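Long-range contact in cypemycin cysteine dehydrogenase (decarboxylating) (Streptomyces sp, PDB 6JDD), which catalyses the FAD-dependent oxidative decarboxylation of the C-terminal cysteine of the cypemycin precursor peptide, giving the thioethenyl group from which aminovinyl-cysteine is built: residues A[13-18]-A[92-96]. Numbering follows the deposited sequence.
Sequences VHVTGS and VFPAT. With FAD (flavin-adenine dinucleotide), chain B.
Thr16 OG1 joins the loops that follow the two strands: it donates to Pro94 O (2.6 Å), standing 43° out of that carbonyl plane, and accepts Thr96 N at 2.9 Å. Its chi1 of 76° sets the hydroxyl between the backbone N and carbonyl carbon, while CG2 swings aside to meet Val92 CG1. Before this junction along the chain, the neighbouring parallel strands 10-15 and 90-95 are joined by a nearly straight bond from Phe93 N to His14 O (2.8 Å, 165°). The cis peptide before Pro94 turns the chain, placing the proline ring beside Ser18, whose OG is hydrogen-bonded with Thr128 OG1. This polar turn is the tight part. The apolar end is looser: Val13 CG1 comes to the edge of the Phe93 ring and no nearer than 4.0 Å to Phe93 CB, and Val15 CG1 meets Pro94 CD at similar range. No residue here is exposed; FAD closes the turn end. Gly17 N gives a hydrogen bond to FAD O2P; Thr96, N-cap of helix 97-104, accepts Thr99 N on OG1 and donates from it to FAD O1P (2.6 Å). In this Rossmann-like flavoprotein sheet, neutral donors just past the strands' C-terminal ends thus receive the phosphate, whose charge the helix N-terminus may offset.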
ATOM      1  N   VAL A  13       8.051  34.775   1.429  1.00 41.43           N
ATOM      2  CA  VAL A  13       7.176  34.563   2.603  1.00 41.12           C
ATOM      3  C   VAL A  13       7.369  33.118   3.037  1.00 41.82           C
ATOM      4  O   VAL A  13       7.217  32.232   2.233  1.00 42.20           O
ATOM      5  CB  VAL A  13       5.704  34.908   2.336  1.00 41.31           C
ATOM      6  CG1 VAL A  13       4.880  34.598   3.551  1.00 39.68           C
ATOM      7  CG2 VAL A  13       5.509  36.367   1.956  1.00 43.54           C
ATOM      8  N   HIS A  14       7.756  32.926   4.287  1.00 40.06           N
ATOM      9  CA  HIS A  14       7.912  31.597   4.914  1.00 39.78           C
ATOM     10  C   HIS A  14       6.767  31.401   5.896  1.00 37.86           C
ATOM     11  O   HIS A  14       6.642  32.205   6.848  1.00 36.24           O
ATOM     12  CB  HIS A  14       9.283  31.474   5.569  1.00 37.61           C
ATOM     13  CG  HIS A  14       9.508  30.148   6.204  1.00 41.01           C
ATOM     14  ND1 HIS A  14       9.393  28.967   5.493  1.00 42.52           N
ATOM     15  CD2 HIS A  14       9.787  29.806   7.477  1.00 40.29           C
ATOM     16  CE1 HIS A  14       9.611  27.956   6.312  1.00 40.63           C
ATOM     17  NE2 HIS A  14       9.825  28.441   7.542  1.00 37.27           N
ATOM     18  N   VAL A  15       5.922  30.422   5.601  1.00 33.23           N
ATOM     19  CA  VAL A  15       4.642  30.187   6.325  1.00 35.71           C
ATOM     20  C   VAL A  15       4.835  28.999   7.255  1.00 35.75           C
ATOM     21  O   VAL A  15       5.253  27.934   6.763  1.00 36.73           O
ATOM     22  CB  VAL A  15       3.492  29.931   5.339  1.00 36.08           C
ATOM     23  CG1 VAL A  15       2.136  29.849   6.052  1.00 34.45           C
ATOM     24  CG2 VAL A  15       3.484  30.968   4.221  1.00 33.15           C
ATOM     25  N   THR A  16       4.483  29.141   8.534  1.00 38.80           N
ATOM     26  CA  THR A  16       4.716  28.103   9.578  1.00 36.30           C
ATOM     27  C   THR A  16       3.379  27.761  10.234  1.00 33.69           C
ATOM     28  O   THR A  16       2.453  28.472  10.040  1.00 35.86           O
ATOM     29  CB  THR A  16       5.797  28.532  10.595  1.00 34.72           C
ATOM     30  OG1 THR A  16       5.271  29.506  11.507  1.00 35.90           O
ATOM     31  CG2 THR A  16       7.079  29.046   9.953  1.00 29.99           C
ATOM     32  N   GLY A  17       3.355  26.693  11.033  1.00 39.03           N
ATOM     33  CA  GLY A  17       2.174  25.910  11.441  1.00 36.56           C
ATOM     34  C   GLY A  17       1.409  26.519  12.587  1.00 38.62           C
ATOM     35  O   GLY A  17       1.200  25.867  13.629  1.00 44.29           O
ATOM     36  N   SER A  18       0.887  27.695  12.387  1.00 39.19           N
ATOM     37  CA  SER A  18      -0.164  28.183  13.292  1.00 44.34           C
ATOM     38  C   SER A  18      -1.453  28.307  12.490  1.00 44.00           C
ATOM     39  O   SER A  18      -1.423  28.399  11.232  1.00 43.69           O
ATOM     40  CB  SER A  18       0.264  29.452  13.970  1.00 46.80           C
ATOM     41  OG  SER A  18       0.445  30.494  13.051  1.00 48.57           O
ATOM     42  N   VAL A  92       8.650  35.842   7.886  1.00 39.19           N
ATOM     43  CA  VAL A  92       8.118  34.606   8.512  1.00 37.86           C
ATOM     44  C   VAL A  92       6.712  34.917   9.036  1.00 41.16           C
ATOM     45  O   VAL A  92       6.573  35.601  10.026  1.00 41.42           O
ATOM     46  CB  VAL A  92       9.082  34.080   9.584  1.00 38.68           C
ATOM     47  CG1 VAL A  92       8.663  32.708  10.082  1.00 39.40           C
ATOM     48  CG2 VAL A  92      10.511  34.027   9.054  1.00 35.39           C
ATOM     49  N   PHE A  93       5.706  34.440   8.318  1.00 44.38           N
ATOM     50  CA  PHE A  93       4.324  34.968   8.361  1.00 43.52           C
ATOM     51  C   PHE A  93       3.353  33.814   8.197  1.00 44.27           C
ATOM     52  O   PHE A  93       3.228  33.293   7.095  1.00 47.40           O
ATOM     53  CB  PHE A  93       4.126  35.990   7.240  1.00 41.79           C
ATOM     54  CG  PHE A  93       2.787  36.675   7.262  1.00 44.31           C
ATOM     55  CD1 PHE A  93       2.452  37.534   8.294  1.00 46.15           C
ATOM     56  CD2 PHE A  93       1.867  36.452   6.261  1.00 47.28           C
ATOM     57  CE1 PHE A  93       1.217  38.155   8.332  1.00 54.57           C
ATOM     58  CE2 PHE A  93       0.634  37.079   6.300  1.00 50.20           C
ATOM     59  CZ  PHE A  93       0.306  37.930   7.333  1.00 52.42           C
ATOM     60  N   PRO A  94       2.750  33.275   9.272  1.00 38.85           N
ATOM     61  CA  PRO A  94       3.172  33.537  10.643  1.00 40.01           C
ATOM     62  C   PRO A  94       4.402  32.744  11.101  1.00 43.26           C
ATOM     63  O   PRO A  94       4.842  31.855  10.390  1.00 35.89           O
ATOM     64  CB  PRO A  94       1.977  33.018  11.427  1.00 40.44           C
ATOM     65  CG  PRO A  94       1.564  31.809  10.649  1.00 41.59           C
ATOM     66  CD  PRO A  94       1.708  32.254   9.209  1.00 43.19           C
ATOM     67  N   ALA A  95       4.920  33.092  12.285  1.00 46.03           N
ATOM     68  CA  ALA A  95       6.101  32.437  12.881  1.00 39.38           C
ATOM     69  C   ALA A  95       5.688  31.786  14.172  1.00 36.25           C
ATOM     70  O   ALA A  95       5.326  32.472  15.068  1.00 39.73           O
ATOM     71  CB  ALA A  95       7.175  33.417  13.119  1.00 42.88           C
ATOM     72  N   THR A  96       5.767  30.473  14.204  1.00 38.76           N
ATOM     73  CA  THR A  96       5.551  29.689  15.442  1.00 40.72           C
ATOM     74  C   THR A  96       6.700  29.964  16.438  1.00 41.96           C
ATOM     75  O   THR A  96       7.832  30.306  16.037  1.00 34.91           O
ATOM     76  CB  THR A  96       5.394  28.192  15.132  1.00 40.50           C
ATOM     77  OG1 THR A  96       6.537  27.785  14.371  1.00 38.24           O
ATOM     78  CG2 THR A  96       4.117  27.900  14.366  1.00 41.89           C
TER
HETATM   79  PA  FAD B 201       7.847  22.242  10.873  1.00 43.25           P
HETATM   80  O1A FAD B 201       8.775  22.163   9.705  1.00 46.56           O
HETATM   81  O2A FAD B 201       6.461  21.713  10.712  1.00 46.21           O
HETATM   82  O5B FAD B 201       8.535  21.551  12.147  1.00 52.39           O
HETATM   83  C5B FAD B 201       8.294  20.142  12.386  1.00 51.51           C
HETATM   84  C4B FAD B 201       9.421  19.578  13.217  1.00 52.59           C
HETATM   85  O4B FAD B 201       9.915  18.367  12.588  1.00 56.08           O
HETATM   86  C3B FAD B 201      10.647  20.485  13.391  1.00 49.71           C
HETATM   87  O3B FAD B 201      11.217  20.338  14.686  1.00 50.11           O
HETATM   88  C2B FAD B 201      11.594  19.977  12.300  1.00 50.24           C
HETATM   89  O2B FAD B 201      12.950  20.247  12.584  1.00 54.93           O
HETATM   90  C1B FAD B 201      11.296  18.483  12.331  1.00 49.48           C
HETATM   91  N9A FAD B 201      11.584  17.801  11.075  1.00 53.81           N
HETATM   92  C8A FAD B 201      12.554  18.113  10.155  1.00 67.62           C
HETATM   93  N7A FAD B 201      12.551  17.299   9.124  1.00 58.48           N
HETATM   94  C5A FAD B 201      11.520  16.404   9.384  1.00 63.88           C
HETATM   95  C6A FAD B 201      11.012  15.301   8.672  1.00 58.80           C
HETATM   96  N6A FAD B 201      11.491  14.891   7.501  1.00 61.90           N
HETATM   97  N1A FAD B 201       9.975  14.628   9.225  1.00 56.88           N
HETATM   98  C2A FAD B 201       9.496  15.045  10.405  1.00 64.08           C
HETATM   99  N3A FAD B 201       9.892  16.064  11.162  1.00 56.96           N
HETATM  100  C4A FAD B 201      10.920  16.708  10.586  1.00 58.70           C
HETATM  101  N1  FAD B 201       2.469  27.006  17.525  1.00 40.43           N
HETATM  102  C2  FAD B 201       2.788  28.313  17.670  1.00 41.08           C
HETATM  103  O2  FAD B 201       3.944  28.659  17.925  1.00 41.61           O
HETATM  104  N3  FAD B 201       1.861  29.299  17.543  1.00 44.45           N
HETATM  105  C4  FAD B 201       0.544  29.027  17.261  1.00 42.70           C
HETATM  106  O4  FAD B 201      -0.256  29.944  17.156  1.00 41.01           O
HETATM  107  C4X FAD B 201       0.173  27.677  17.103  1.00 43.95           C
HETATM  108  N5  FAD B 201      -1.077  27.400  16.834  1.00 45.33           N
HETATM  109  C5X FAD B 201      -1.413  26.080  16.685  1.00 43.81           C
HETATM  110  C6  FAD B 201      -2.751  25.763  16.395  1.00 40.61           C
HETATM  111  C7  FAD B 201      -3.160  24.461  16.233  1.00 43.69           C
HETATM  112  C7M FAD B 201      -4.603  24.157  15.922  1.00 45.59           C
HETATM  113  C8  FAD B 201      -2.215  23.413  16.359  1.00 45.36           C
HETATM  114  C8M FAD B 201      -2.639  21.978  16.184  1.00 45.15           C
HETATM  115  C9  FAD B 201      -0.898  23.712  16.643  1.00 40.14           C
HETATM  116  C9A FAD B 201      -0.471  25.040  16.810  1.00 40.89           C
HETATM  117  N10 FAD B 201       0.851  25.377  17.098  1.00 39.11           N
HETATM  118  C10 FAD B 201       1.219  26.700  17.254  1.00 42.86           C
HETATM  119  C1' FAD B 201       1.864  24.315  17.237  1.00 37.97           C
HETATM  120  C2' FAD B 201       2.711  24.169  15.987  1.00 39.74           C
HETATM  121  O2' FAD B 201       1.904  23.703  14.910  1.00 40.44           O
HETATM  122  C3' FAD B 201       3.864  23.188  16.218  1.00 39.69           C
HETATM  123  O3' FAD B 201       4.788  23.755  17.141  1.00 42.17           O
HETATM  124  C4' FAD B 201       4.607  22.801  14.937  1.00 39.62           C
HETATM  125  O4' FAD B 201       5.644  21.868  15.249  1.00 39.25           O
HETATM  126  C5' FAD B 201       5.204  23.996  14.231  1.00 41.66           C
HETATM  127  O5' FAD B 201       6.046  23.542  13.137  1.00 42.42           O
HETATM  128  P   FAD B 201       6.606  24.613  12.083  1.00 39.13           P
HETATM  129  O1P FAD B 201       7.224  25.742  12.839  1.00 40.26           O
HETATM  130  O2P FAD B 201       5.527  24.911  11.095  1.00 38.57           O
HETATM  131  O3P FAD B 201       7.762  23.767  11.360  1.00 44.87           O